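Local coordinates for protein homoserine O-acetyltransferase (Pseudomonas veronii, PDB 5EFZ) that hydrolyses ethyl acetate to ethanol and acetate, an esterase step in the bacterial breakdown of short-chain methyl ketones, at residues F25-I30 and L45-V50; T196-F201 and S210-G215; I302-F307 and R329-H334. All coordinates share one frame; numbering follows the deposited sequence.

Contact 1 of 3, residues F25-I30 and L45-V50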
# COMPACT_ATOMS: atom_id res chain seq x y z
N PHE A 25 3.63 9.68 -33.82
CA PHE A 25 4.41 8.45 -33.74
C PHE A 25 4.26 7.73 -35.07
O PHE A 25 3.31 7.97 -35.81
CB PHE A 25 3.97 7.55 -32.57
CG PHE A 25 2.54 7.08 -32.65
CD1 PHE A 25 2.17 6.03 -33.50
CD2 PHE A 25 1.56 7.67 -31.86
CE1 PHE A 25 0.87 5.59 -33.56
CE2 PHE A 25 0.25 7.25 -31.92
CZ PHE A 25 -0.11 6.20 -32.78
N GLU A 26 5.19 6.83 -35.38
CA GLU A 26 5.11 6.04 -36.60
C GLU A 26 4.86 4.59 -36.25
O GLU A 26 5.39 4.09 -35.25
CB GLU A 26 6.40 6.16 -37.40
CG GLU A 26 6.19 6.58 -38.83
CD GLU A 26 7.49 6.64 -39.60
OE1 GLU A 26 8.54 6.86 -38.96
OE2 GLU A 26 7.45 6.44 -40.85
N LEU A 27 4.06 3.89 -37.05
CA LEU A 27 3.83 2.45 -36.83
C LEU A 27 4.79 1.68 -37.69
O LEU A 27 4.72 1.77 -38.92
CB LEU A 27 2.41 2.01 -37.18
CG LEU A 27 1.27 2.09 -36.19
CD1 LEU A 27 1.71 1.73 -34.78
CD2 LEU A 27 0.67 3.48 -36.25
N ILE A 28 5.69 0.94 -37.06
CA ILE A 28 6.66 0.18 -37.84
C ILE A 28 6.41 -1.31 -37.72
O ILE A 28 6.41 -1.86 -36.61
CB ILE A 28 8.10 0.50 -37.39
CG1 ILE A 28 8.38 1.99 -37.67
CG2 ILE A 28 9.07 -0.39 -38.16
CD1 ILE A 28 9.58 2.53 -36.97
N ASN A 29 6.22 -1.97 -38.86
CA ASN A 29 6.04 -3.41 -38.87
C ASN A 29 7.38 -4.09 -38.80
O ASN A 29 8.15 -4.04 -39.73
CB ASN A 29 5.29 -3.86 -40.13
CG ASN A 29 4.86 -5.32 -40.08
OD1 ASN A 29 5.31 -6.11 -39.23
ND2 ASN A 29 3.97 -5.69 -40.98
N ILE A 30 7.67 -4.76 -37.70
CA ILE A 30 8.94 -5.46 -37.63
C ILE A 30 8.84 -6.93 -38.07
O ILE A 30 9.82 -7.67 -37.98
CB ILE A 30 9.54 -5.39 -36.24
CG1 ILE A 30 8.57 -5.97 -35.21
CG2 ILE A 30 9.92 -3.94 -35.86
CD1 ILE A 30 9.30 -6.63 -34.09
N LEU A 45 3.50 -4.71 -34.87
CA LEU A 45 3.63 -3.29 -35.15
C LEU A 45 4.07 -2.56 -33.89
O LEU A 45 3.44 -2.68 -32.83
CB LEU A 45 2.32 -2.70 -35.64
CG LEU A 45 1.62 -3.34 -36.83
CD1 LEU A 45 0.43 -2.51 -37.22
CD2 LEU A 45 2.55 -3.50 -37.99
N LEU A 46 5.17 -1.82 -33.99
CA LEU A 46 5.62 -1.02 -32.87
C LEU A 46 5.37 0.44 -33.19
O LEU A 46 5.75 0.92 -34.26
CB LEU A 46 7.13 -1.25 -32.61
CG LEU A 46 7.54 -2.65 -32.18
CD1 LEU A 46 9.09 -2.67 -32.01
CD2 LEU A 46 6.82 -3.07 -30.86
N ALA A 47 4.71 1.12 -32.25
CA ALA A 47 4.52 2.57 -32.31
C ALA A 47 5.75 3.27 -31.75
O ALA A 47 6.11 3.06 -30.57
CB ALA A 47 3.27 3.00 -31.54
N VAL A 48 6.40 4.07 -32.58
CA VAL A 48 7.71 4.64 -32.27
C VAL A 48 7.69 6.16 -32.47
O VAL A 48 7.24 6.66 -33.50
CB VAL A 48 8.83 4.05 -33.18
CG1 VAL A 48 10.21 4.60 -32.77
CG2 VAL A 48 8.82 2.52 -33.17
N ALA A 49 8.23 6.89 -31.51
CA ALA A 49 8.36 8.34 -31.65
C ALA A 49 9.84 8.63 -31.59
O ALA A 49 10.52 8.11 -30.73
CB ALA A 49 7.58 9.09 -30.54
N VAL A 50 10.35 9.40 -32.55
CA VAL A 50 11.76 9.72 -32.59
C VAL A 50 11.95 11.20 -32.37
O VAL A 50 11.31 12.00 -33.03
CB VAL A 50 12.38 9.32 -33.95
CG1 VAL A 50 13.89 9.66 -34.00
CG2 VAL A 50 12.07 7.83 -34.23
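The first two strands of the central alpha/beta-hydrolase sheet pair here antiparallel, Glu-26 with Val-48 and Ile-28 with Leu-46 as hydrogen-bonded pairs, and strand 26-29 forms the outer edge of the sheet within the chain. Glu-26 N donates a hydrogen bond to Val-48 O at 2.8 Å and Val-48 N donates one to Glu-26 O; Ile-28 N reaches Leu-46 O, also at 2.8 Å, in a nearly straight bond (177°), and Leu-46 N answers to Ile-28 O. On the face of Ile-28, its CD1 meets Val-48 CG2 at 3.9 Å, while farther along CG2 of Ile-30 meets CD1 of Leu-46. Helix 124-139 lies against this face, with Leu-134 touching both Ile-28 and Val-48. The other face is built round the small Ala-47, whose CB is approached by CD1 of Leu-27 at 3.8 Å and by CD1 of the Phe-25 ring at 3.8 Å. The CD2 branch of Leu-27 lies at the edge of that ring, in its plane. Leu-45, with CG anti to its carbonyl carbon (chi1 -54°), carries CD2 to 3.5 Å from Asn-29 CB, and the amide beyond turns its OD1 to the backbone N of Gly-31. The paired backbone polar groups are thus satisfied between the strands, while apolar side chains pack on both faces, those of Ile-28 and Val-48 buried against helix 124-139.

Contact 2 of 3, residues T196-F201 and S210-G215. With EDO (1,2-ethanediol), chain J.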
# COMPACT_ATOMS: atom_id res chain seq x y z
N THR A 196 -11.19 -7.31 -13.23
CA THR A 196 -11.84 -8.54 -13.71
C THR A 196 -13.05 -8.93 -12.89
O THR A 196 -13.94 -9.65 -13.38
CB THR A 196 -10.88 -9.74 -13.75
OG1 THR A 196 -10.46 -10.07 -12.42
CG2 THR A 196 -9.63 -9.46 -14.63
N THR A 197 -13.15 -8.43 -11.66
CA THR A 197 -14.35 -8.73 -10.87
C THR A 197 -15.57 -7.83 -11.18
O THR A 197 -16.66 -8.05 -10.64
CB THR A 197 -14.07 -8.62 -9.37
OG1 THR A 197 -13.61 -7.30 -9.07
CG2 THR A 197 -13.02 -9.64 -8.96
N ASP A 198 -15.38 -6.81 -12.00
CA ASP A 198 -16.50 -6.01 -12.48
C ASP A 198 -17.32 -6.88 -13.43
O ASP A 198 -16.79 -7.36 -14.43
CB ASP A 198 -15.95 -4.77 -13.20
CG ASP A 198 -17.04 -3.78 -13.62
OD1 ASP A 198 -18.23 -4.14 -13.57
OD2 ASP A 198 -16.68 -2.65 -14.01
N PRO A 199 -18.61 -7.13 -13.13
CA PRO A 199 -19.33 -8.00 -14.06
C PRO A 199 -19.37 -7.44 -15.49
O PRO A 199 -19.48 -8.19 -16.47
CB PRO A 199 -20.75 -8.06 -13.48
CG PRO A 199 -20.63 -7.64 -12.07
CD PRO A 199 -19.47 -6.66 -12.02
N ALA A 200 -19.30 -6.13 -15.60
CA ALA A 200 -19.32 -5.48 -16.92
C ALA A 200 -18.09 -5.86 -17.77
O ALA A 200 -18.10 -5.68 -18.98
CB ALA A 200 -19.39 -3.97 -16.76
N PHE A 201 -17.03 -6.35 -17.13
CA PHE A 201 -15.84 -6.79 -17.85
C PHE A 201 -16.17 -7.93 -18.85
O PHE A 201 -15.57 -8.02 -19.94
CB PHE A 201 -14.78 -7.24 -16.86
CG PHE A 201 -13.53 -7.77 -17.49
CD1 PHE A 201 -12.71 -6.96 -18.27
CD2 PHE A 201 -13.17 -9.10 -17.31
CE1 PHE A 201 -11.57 -7.45 -18.87
CE2 PHE A 201 -12.02 -9.61 -17.89
CZ PHE A 201 -11.22 -8.78 -18.67
N SER A 210 -15.90 2.20 -21.47
CA SER A 210 -16.79 2.93 -20.57
C SER A 210 -17.71 2.03 -19.73
O SER A 210 -18.08 2.39 -18.61
CB SER A 210 -17.63 3.90 -21.40
OG SER A 210 -18.54 4.60 -20.58
N ALA A 211 -18.06 0.87 -20.26
CA ALA A 211 -18.95 -0.07 -19.57
C ALA A 211 -18.29 -0.60 -18.31
O ALA A 211 -18.97 -0.97 -17.35
CB ALA A 211 -19.32 -1.21 -20.48
N VAL A 212 -16.95 -0.63 -18.32
CA VAL A 212 -16.17 -1.18 -17.22
C VAL A 212 -15.66 -0.06 -16.30
O VAL A 212 -14.65 -0.21 -15.63
CB VAL A 212 -14.94 -2.01 -17.75
CG1 VAL A 212 -14.36 -2.91 -16.67
CG2 VAL A 212 -15.35 -2.87 -18.95
N ALA A 213 -16.39 1.05 -16.25
CA ALA A 213 -15.98 2.19 -15.44
C ALA A 213 -15.81 1.86 -13.95
O ALA A 213 -14.91 2.40 -13.29
CB ALA A 213 -16.97 3.34 -15.62
N ALA A 214 -16.67 1.00 -13.40
CA ALA A 214 -16.56 0.67 -11.97
C ALA A 214 -15.21 -0.01 -11.68
O ALA A 214 -14.53 0.36 -10.73
CB ALA A 214 -17.70 -0.21 -11.51
N GLY A 215 -14.85 -0.99 -12.50
CA GLY A 215 -13.57 -1.68 -12.35
C GLY A 215 -12.41 -0.71 -12.53
O GLY A 215 -11.43 -0.76 -11.79
C1 EDO J . -16.99 -10.95 -14.85
O1 EDO J . -16.38 -9.87 -14.15
C2 EDO J . -16.40 -11.07 -16.25
O2 EDO J . -15.35 -12.04 -16.21
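A side-chain carboxylate joins the loop after helix 182-196 to the first turn of helix 213-227: Asp-198 closes an Asx turn with one oxygen and holds the helix with the other. Its OD1 accepts from Ala-200 N at 3.0 Å, within its own segment, while OD2 accepts from Gly-215 N at 2.9 Å. The donors meet their oxygens from opposite sides of the carboxylate plane, 56° and 40° out of it, and the two bonds together fix the rotation of the group. With CG anti to the backbone nitrogen (chi1 -174°), the carboxylate is carried across to the helix, where the partial positive charge of the helix start would probably add to its hold.

Packing is close round this carboxylate. CG1 of Val-212, the N-cap residue, comes to 3.5 Å from Asp-198 OD2, and CB of Ala-214 approaches the same oxygen at 3.6 Å. Gly-215 brings its backbone so near Asp-198 CB that a side chain at this position would be crowded. Ala-200 CB comes to 3.1 Å from Ala-211 O. The other branch of Val-212, CG2, lies near the backbone of the 3-10 segment 199-201, by Ala-200 O and Phe-201 CA, and Pro-263 of helix 263-274 touches the valine as well.

Away from the helix the contact is looser. CB of Phe-201 is 4.4 Å from Val-212 CG1, and its ring turns instead to Asn-264 and Leu-267 of helix 263-274. Beside this ring sits an ethanediol molecule, probably from the crystallisation liquor, with O2 at the ring edge. Its other hydroxyl, O1, lies 2.6 Å from both Thr-196 O and Asp-198 O.

Contact 3 of 3, residues I302-F307 and R329-H334. With ACT (acetate ion), chain O.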
# COMPACT_ATOMS: atom_id res chain seq x y z
N ILE A 302 12.88 5.62 -6.32
CA ILE A 302 12.34 6.85 -5.77
C ILE A 302 12.19 6.60 -4.28
O ILE A 302 11.69 5.54 -3.90
CB ILE A 302 11.02 7.23 -6.45
CG1 ILE A 302 11.33 7.64 -7.93
CG2 ILE A 302 10.25 8.34 -5.65
CD1 ILE A 302 10.09 7.78 -8.83
N SER A 303 12.67 7.55 -3.46
CA SER A 303 12.80 7.32 -2.02
C SER A 303 11.52 6.81 -1.35
O SER A 303 11.59 5.90 -0.49
CB SER A 303 13.28 8.62 -1.33
OG SER A 303 12.35 9.69 -1.52
N HIS A 304 10.36 7.36 -1.72
CA HIS A 304 9.12 7.03 -1.03
C HIS A 304 8.21 6.11 -1.87
O HIS A 304 7.02 5.98 -1.61
CB HIS A 304 8.36 8.33 -0.63
CG HIS A 304 9.01 9.08 0.48
ND1 HIS A 304 10.27 9.65 0.38
CD2 HIS A 304 8.60 9.34 1.75
CE1 HIS A 304 10.58 10.24 1.51
NE2 HIS A 304 9.58 10.08 2.37
N ASP A 305 8.79 5.45 -2.88
CA ASP A 305 8.07 4.43 -3.66
C ASP A 305 7.61 3.30 -2.73
O ASP A 305 8.41 2.68 -2.04
CB ASP A 305 8.99 3.90 -4.79
CG ASP A 305 8.25 3.08 -5.85
OD1 ASP A 305 7.32 2.31 -5.50
OD2 ASP A 305 8.60 3.24 -7.05
N GLN A 306 6.30 3.03 -2.71
CA GLN A 306 5.72 2.01 -1.85
C GLN A 306 5.89 0.59 -2.33
O GLN A 306 5.64 -0.33 -1.54
CB GLN A 306 4.23 2.30 -1.67
CG GLN A 306 3.95 3.70 -1.16
CD GLN A 306 4.58 3.96 0.19
OE1 GLN A 306 4.40 3.18 1.12
NE2 GLN A 306 5.33 5.07 0.31
N PHE A 307 6.23 0.36 -3.60
CA PHE A 307 6.27 -1.03 -4.05
C PHE A 307 7.50 -1.43 -4.84
O PHE A 307 7.81 -2.62 -4.92
CB PHE A 307 4.97 -1.41 -4.82
CG PHE A 307 4.69 -0.57 -6.01
CD1 PHE A 307 5.09 -1.00 -7.27
CD2 PHE A 307 3.96 0.59 -5.90
CE1 PHE A 307 4.82 -0.24 -8.39
CE2 PHE A 307 3.68 1.36 -7.01
CZ PHE A 307 4.10 0.93 -8.27
N ARG A 329 15.18 11.57 -4.56
CA ARG A 329 14.52 11.92 -3.30
C ARG A 329 13.20 12.57 -3.65
O ARG A 329 13.19 13.67 -4.22
CB ARG A 329 15.39 12.88 -2.46
CG ARG A 329 16.69 12.25 -1.99
CD ARG A 329 17.73 13.26 -1.51
NE ARG A 329 18.88 12.50 -1.04
CZ ARG A 329 19.26 12.41 0.24
NH1 ARG A 329 18.65 13.11 1.18
NH2 ARG A 329 20.30 11.64 0.56
N SER A 330 12.09 11.90 -3.36
CA SER A 330 10.79 12.48 -3.64
C SER A 330 9.70 11.84 -2.80
O SER A 330 9.52 10.62 -2.86
CB SER A 330 10.43 12.32 -5.13
OG SER A 330 9.11 12.81 -5.34
N ILE A 331 8.96 12.64 -2.05
CA ILE A 331 7.83 12.09 -1.30
C ILE A 331 6.66 11.76 -2.23
O ILE A 331 5.65 11.21 -1.78
CB ILE A 331 7.36 13.04 -0.18
CG1 ILE A 331 6.83 14.35 -0.78
CG2 ILE A 331 8.50 13.31 0.85
CD1 ILE A 331 6.12 15.22 0.21
N ASP A 332 6.78 12.09 -3.53
CA ASP A 332 5.68 11.76 -4.46
C ASP A 332 5.67 10.26 -4.74
O ASP A 332 4.70 9.74 -5.27
CB ASP A 332 5.77 12.53 -5.79
CG ASP A 332 5.43 14.02 -5.64
OD1 ASP A 332 5.52 14.57 -4.52
OD2 ASP A 332 5.08 14.65 -6.66
N GLY A 333 6.73 9.56 -4.38
CA GLY A 333 6.70 8.11 -4.49
C GLY A 333 6.66 7.67 -5.95
O GLY A 333 7.11 8.38 -6.87
N HIS A 334 6.05 6.50 -6.17
CA HIS A 334 6.15 5.91 -7.49
C HIS A 334 5.66 6.83 -8.62
O HIS A 334 6.32 6.97 -9.69
CB HIS A 334 5.35 4.61 -7.51
CG HIS A 334 5.61 3.81 -8.75
ND1 HIS A 334 6.77 3.07 -8.92
CD2 HIS A 334 4.88 3.65 -9.88
CE1 HIS A 334 6.72 2.47 -10.10
NE2 HIS A 334 5.59 2.80 -10.71
C ACT O . 4.46 1.85 -14.06
O ACT O . 4.59 1.54 -12.84
OXT ACT O . 5.03 1.10 -14.92
CH3 ACT O . 3.70 3.07 -14.44
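Two members of the probable catalytic triad, Asp-305 and His-334, meet here, on the loops that follow strands 296-300 and 324-325. His-334 ND1 donates to Asp-305 OD2 at 2.6 Å in a fairly straight bond (166°); the oxygen lies in the imidazole plane and is met on its syn side. The side chains run alongside each other, carboxylate and ring planes 71° apart. Asp-305 OD1 is bound by the backbone N of Phe-307, in an Asx turn, and by that of Phe-308, so both oxygens are gripped and the carboxylate cannot readily turn. Phe-307 sets CZ over the centre of the imidazole, 3.3 Å from His-334 CD2, the ring planes inclined at 43°. At the far edge NE2 donates to acetate O at 2.7 Å; this ion, probably from the crystallisation liquor, also bonds to Ser-151, the inferred nucleophile. A leucine in place of His-334 would probably leave Asp-305 OD2 without its donor and break the link from the carboxylate to Ser-151.

Farther out, Ser-330 N donates to Ser-303 OG at 2.9 Å, and that hydroxyl also bonds His-304 ND1. Ile-331 CG2 lies over a face of the His-304 ring, 3.8 Å from its centroid, a CH-pi contact. An acid loop and a histidine loop converging on a serine nucleophile are the hallmark of the alpha/beta-hydrolase active site.

The three contacts follow one another along the chain and none touches another. Contact 3 is the one at the active site: the side chain of His-334 comes within about 3 Å of that of Ser-151, the inferred nucleophile, and the acetate is hydrogen-bonded to both residues. Contact 1, at the outer edge of the sheet, lies on the opposite side of the chain's centre, the centres of contacts 1 and 3 being about 32 Å apart. Contact 2 is farther out, its centre about 24 Å from that of the chain and about 30 Å from that of contact 3. Helix 213-227 nevertheless joins contacts 2 and 3, starting in contact 2 and touching His-334 through Trp-223.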